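Local coordinates for protein TSC1 N-terminal domain (Chaetomium thermophilum, PDB 7A0M) that probably anchors the TSC complex, a negative regulator of mTORC1, to lysosomal membranes by binding phosphoinositides, at residues B[92-103]-B[117-125]. Numbering follows the deposited sequence.
Sequences TFQWWDKLLDPV and FMDFTLEIL
The indole of Trp96 takes Phe117 over one face and Thr121 and Phe120 at its edge. Phe117 CZ lies 3.3 Å above the indole plane, displaced toward the rim of the indole, and the phenyl forms an offset stack with the five-membered ring, centroids 4.5 Å apart. Val103 CB lies over one face of the Phe117 ring, 4.1 Å above the plane and toward the rim; on the opposite face, toward the rim, sits Thr121 OG1. Leu100 CD1 meets Phe117 CE2 obliquely at 3.7 Å. With CG anti to the backbone N (chi1 -174°), the Trp96 indole swings across to the facing helix, where NE1 donates to Thr121 OG1 at 2.9 Å, in the ring plane and nearly straight (163°). That hydroxyl in turn donates to Phe117 O, 2.9 Å away, a short chain of bonds ending on a carbonyl that also accepts from Thr121 N, from the opposite face of its plane. Substituting a leucine for Trp96 would probably leave Thr121 OG1 without its donor and strip Phe117 of its stacking partner. Farther along, Thr92 CG2 and Ile124 CD1 touch tip to tip at 3.5 Å. Trp144 and Leu148 of helix 142-153 also pack on Trp96. The axes of segments 92-103 and 117-125 run nearly antiparallel (158°), and Trp96 and Phe117 each enter the opposite helix as knobs into holes, the packing of an antiparallel helical hairpin within this all-helical N-terminal domain.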
loop_
_atom_site.group_PDB
_atom_site.type_symbol
_atom_site.label_atom_id
_atom_site.label_comp_id
_atom_site.label_asym_id
_atom_site.label_seq_id
_atom_site.Cartn_x
_atom_site.Cartn_y
_atom_site.Cartn_z
ATOM N N THR B 92 57.928 -9.435 2.413
ATOM C CA THR B 92 56.888 -9.976 3.274
ATOM C C THR B 92 55.891 -10.807 2.479
ATOM O O THR B 92 55.457 -11.873 2.934
ATOM C CB THR B 92 56.196 -8.832 4.009
ATOM O OG1 THR B 92 57.170 -8.103 4.768
ATOM C CG2 THR B 92 55.140 -9.363 4.945
ATOM N N PHE B 93 55.513 -10.334 1.288
ATOM C CA PHE B 93 54.604 -11.100 0.442
ATOM C C PHE B 93 55.237 -12.413 0.001
ATOM O O PHE B 93 54.567 -13.450 -0.025
ATOM C CB PHE B 93 54.189 -10.272 -0.773
ATOM C CG PHE B 93 53.336 -11.025 -1.757
ATOM C CD1 PHE B 93 51.986 -11.215 -1.517
ATOM C CD2 PHE B 93 53.883 -11.544 -2.918
ATOM C CE1 PHE B 93 51.195 -11.907 -2.415
ATOM C CE2 PHE B 93 53.097 -12.239 -3.821
ATOM C CZ PHE B 93 51.751 -12.420 -3.569
ATOM N N GLN B 94 56.524 -12.385 -0.355
ATOM C CA GLN B 94 57.214 -13.605 -0.764
ATOM C C GLN B 94 57.168 -14.666 0.325
ATOM O O GLN B 94 57.026 -15.859 0.034
ATOM C CB GLN B 94 58.659 -13.272 -1.126
ATOM C CG GLN B 94 58.810 -12.510 -2.425
ATOM C CD GLN B 94 60.207 -11.954 -2.612
ATOM O OE1 GLN B 94 61.163 -12.416 -1.988
ATOM N NE2 GLN B 94 60.327 -10.936 -3.456
ATOM N N TRP B 95 57.276 -14.253 1.587
ATOM C CA TRP B 95 57.211 -15.217 2.678
ATOM C C TRP B 95 55.774 -15.660 2.925
ATOM O O TRP B 95 55.514 -16.851 3.128
ATOM C CB TRP B 95 57.827 -14.620 3.940
ATOM C CG TRP B 95 59.320 -14.724 3.963
ATOM C CD1 TRP B 95 60.214 -13.702 3.822
ATOM C CD2 TRP B 95 60.097 -15.920 4.100
ATOM N NE1 TRP B 95 61.498 -14.184 3.884
ATOM C CE2 TRP B 95 61.454 -15.544 4.052
ATOM C CE3 TRP B 95 59.777 -17.271 4.267
ATOM C CZ2 TRP B 95 62.489 -16.468 4.163
ATOM C CZ3 TRP B 95 60.807 -18.187 4.379
ATOM C CH2 TRP B 95 62.146 -17.782 4.327
ATOM N N TRP B 96 54.836 -14.711 2.923
ATOM C CA TRP B 96 53.421 -15.053 3.032
ATOM C C TRP B 96 52.997 -15.973 1.892
ATOM O O TRP B 96 52.291 -16.964 2.111
ATOM C CB TRP B 96 52.590 -13.769 3.072
ATOM C CG TRP B 96 51.125 -13.965 3.333
ATOM C CD1 TRP B 96 50.478 -13.800 4.524
ATOM C CD2 TRP B 96 50.111 -14.273 2.367
ATOM N NE1 TRP B 96 49.133 -14.037 4.370
ATOM C CE2 TRP B 96 48.880 -14.322 3.054
ATOM C CE3 TRP B 96 50.127 -14.530 0.993
ATOM C CZ2 TRP B 96 47.679 -14.618 2.413
ATOM C CZ3 TRP B 96 48.933 -14.824 0.359
ATOM C CH2 TRP B 96 47.727 -14.865 1.069
ATOM N N ASP B 97 53.420 -15.654 0.666
ATOM C CA ASP B 97 53.133 -16.518 -0.475
ATOM C C ASP B 97 53.777 -17.888 -0.303
ATOM O O ASP B 97 53.191 -18.913 -0.673
ATOM C CB ASP B 97 53.642 -15.853 -1.758
ATOM C CG ASP B 97 53.092 -16.491 -3.019
ATOM O OD1 ASP B 97 52.358 -17.493 -2.919
ATOM O OD2 ASP B 97 53.410 -15.993 -4.121
ATOM N N LYS B 98 54.983 -17.923 0.264
ATOM C CA LYS B 98 55.705 -19.178 0.429
ATOM C C LYS B 98 55.084 -20.064 1.505
ATOM O O LYS B 98 55.122 -21.294 1.389
ATOM C CB LYS B 98 57.169 -18.866 0.732
ATOM C CG LYS B 98 58.111 -20.039 0.803
ATOM C CD LYS B 98 59.506 -19.513 1.094
ATOM C CE LYS B 98 60.546 -20.606 1.042
ATOM N NZ LYS B 98 60.616 -21.269 -0.289
ATOM N N LEU B 99 54.509 -19.467 2.549
ATOM C CA LEU B 99 53.956 -20.225 3.666
ATOM C C LEU B 99 52.471 -20.538 3.527
ATOM O O LEU B 99 51.940 -21.287 4.354
ATOM C CB LEU B 99 54.173 -19.466 4.981
ATOM C CG LEU B 99 55.608 -19.104 5.365
ATOM C CD1 LEU B 99 55.664 -18.592 6.796
ATOM C CD2 LEU B 99 56.539 -20.279 5.172
ATOM N N LEU B 100 51.790 -19.981 2.522
ATOM C CA LEU B 100 50.339 -20.125 2.427
ATOM C C LEU B 100 49.923 -21.591 2.364
ATOM O O LEU B 100 49.190 -22.082 3.231
ATOM C CB LEU B 100 49.814 -19.362 1.210
ATOM C CG LEU B 100 48.300 -19.448 1.006
ATOM C CD1 LEU B 100 47.564 -18.922 2.229
ATOM C CD2 LEU B 100 47.878 -18.689 -0.243
ATOM N N ASP B 101 50.382 -22.307 1.341
ATOM C CA ASP B 101 49.998 -23.700 1.140
ATOM C C ASP B 101 50.494 -24.618 2.257
ATOM O O ASP B 101 49.748 -25.511 2.678
ATOM C CB ASP B 101 50.497 -24.197 -0.220
ATOM C CG ASP B 101 49.750 -23.566 -1.376
ATOM O OD1 ASP B 101 48.556 -23.253 -1.201
ATOM O OD2 ASP B 101 50.353 -23.380 -2.454
ATOM N N PRO B 102 51.728 -24.461 2.761
ATOM C CA PRO B 102 52.118 -25.265 3.934
ATOM C C PRO B 102 51.224 -25.053 5.145
ATOM O O PRO B 102 50.923 -26.015 5.861
ATOM C CB PRO B 102 53.558 -24.808 4.202
ATOM C CG PRO B 102 54.061 -24.394 2.877
ATOM C CD PRO B 102 52.890 -23.755 2.188
ATOM N N VAL B 103 50.789 -23.816 5.397
ATOM C CA VAL B 103 49.890 -23.562 6.520
ATOM C C VAL B 103 48.513 -24.161 6.256
ATOM O O VAL B 103 47.920 -24.797 7.137
ATOM C CB VAL B 103 49.806 -22.051 6.806
ATOM C CG1 VAL B 103 48.609 -21.749 7.691
ATOM C CG2 VAL B 103 51.091 -21.564 7.460
ATOM N N PHE B 117 49.205 -17.911 11.442
ATOM C CA PHE B 117 49.281 -17.376 10.088
ATOM C C PHE B 117 48.225 -16.304 9.856
ATOM O O PHE B 117 48.456 -15.364 9.086
ATOM C CB PHE B 117 49.129 -18.501 9.066
ATOM C CG PHE B 117 49.276 -18.051 7.641
ATOM C CD1 PHE B 117 50.529 -17.817 7.101
ATOM C CD2 PHE B 117 48.160 -17.864 6.841
ATOM C CE1 PHE B 117 50.667 -17.404 5.789
ATOM C CE2 PHE B 117 48.293 -17.450 5.529
ATOM C CZ PHE B 117 49.548 -17.220 5.002
HETATM N N MSE B 118 47.073 -16.425 10.507
HETATM C CA MSE B 118 46.023 -15.423 10.395
HETATM C C MSE B 118 46.452 -14.128 11.071
HETATM O O MSE B 118 46.261 -13.040 10.526
HETATM C CB MSE B 118 44.719 -15.931 11.010
HETATM C CG MSE B 118 43.543 -15.003 10.776
HETATM SE SE MSE B 118 43.195 -14.767 8.873
HETATM C CE MSE B 118 42.453 -12.966 8.920
ATOM N N ASP B 119 47.035 -14.251 12.265
ATOM C CA ASP B 119 47.554 -13.075 12.955
ATOM C C ASP B 119 48.712 -12.454 12.185
ATOM O O ASP B 119 48.849 -11.226 12.147
ATOM C CB ASP B 119 47.980 -13.442 14.376
ATOM C CG ASP B 119 46.800 -13.786 15.264
ATOM O OD1 ASP B 119 45.741 -13.139 15.121
ATOM O OD2 ASP B 119 46.930 -14.700 16.105
ATOM N N PHE B 120 49.556 -13.285 11.567
ATOM C CA PHE B 120 50.581 -12.761 10.668
ATOM C C PHE B 120 49.951 -11.979 9.524
ATOM O O PHE B 120 50.438 -10.906 9.152
ATOM C CB PHE B 120 51.444 -13.903 10.131
ATOM C CG PHE B 120 52.542 -13.452 9.205
ATOM C CD1 PHE B 120 53.371 -12.396 9.548
ATOM C CD2 PHE B 120 52.751 -14.096 7.996
ATOM C CE1 PHE B 120 54.382 -11.985 8.699
ATOM C CE2 PHE B 120 53.761 -13.689 7.144
ATOM C CZ PHE B 120 54.577 -12.634 7.496
ATOM N N THR B 121 48.862 -12.504 8.956
ATOM C CA THR B 121 48.155 -11.787 7.900
ATOM C C THR B 121 47.586 -10.470 8.415
ATOM O O THR B 121 47.672 -9.439 7.738
ATOM C CB THR B 121 47.042 -12.668 7.332
ATOM O OG1 THR B 121 47.610 -13.860 6.776
ATOM C CG2 THR B 121 46.270 -11.928 6.255
ATOM N N LEU B 122 47.002 -10.485 9.616
ATOM C CA LEU B 122 46.420 -9.269 10.177
ATOM C C LEU B 122 47.493 -8.228 10.478
ATOM O O LEU B 122 47.262 -7.026 10.307
ATOM C CB LEU B 122 45.619 -9.602 11.436
ATOM C CG LEU B 122 44.363 -10.448 11.216
ATOM C CD1 LEU B 122 43.779 -10.910 12.542
ATOM C CD2 LEU B 122 43.331 -9.670 10.414
ATOM N N GLU B 123 48.668 -8.670 10.934
ATOM C CA GLU B 123 49.749 -7.731 11.220
ATOM C C GLU B 123 50.259 -7.071 9.945
ATOM O O GLU B 123 50.632 -5.892 9.955
ATOM C CB GLU B 123 50.890 -8.452 11.937
ATOM C CG GLU B 123 50.559 -8.902 13.348
ATOM C CD GLU B 123 51.535 -9.938 13.868
ATOM O OE1 GLU B 123 52.374 -10.417 13.076
ATOM O OE2 GLU B 123 51.454 -10.286 15.064
ATOM N N ILE B 124 50.286 -7.818 8.838
ATOM C CA ILE B 124 50.697 -7.249 7.557
ATOM C C ILE B 124 49.723 -6.165 7.116
ATOM O O ILE B 124 50.129 -5.100 6.634
ATOM C CB ILE B 124 50.811 -8.362 6.499
ATOM C CG1 ILE B 124 51.920 -9.345 6.869
ATOM C CG2 ILE B 124 51.059 -7.768 5.121
ATOM C CD1 ILE B 124 51.986 -10.545 5.951
ATOM N N LEU B 125 48.423 -6.414 7.283
ATOM C CA LEU B 125 47.414 -5.485 6.785
ATOM C C LEU B 125 47.341 -4.206 7.611
ATOM O O LEU B 125 46.912 -3.167 7.094
ATOM C CB LEU B 125 46.046 -6.166 6.769
ATOM C CG LEU B 125 45.861 -7.337 5.808
ATOM C CD1 LEU B 125 44.476 -7.945 5.969
ATOM C CD2 LEU B 125 46.075 -6.862 4.386
#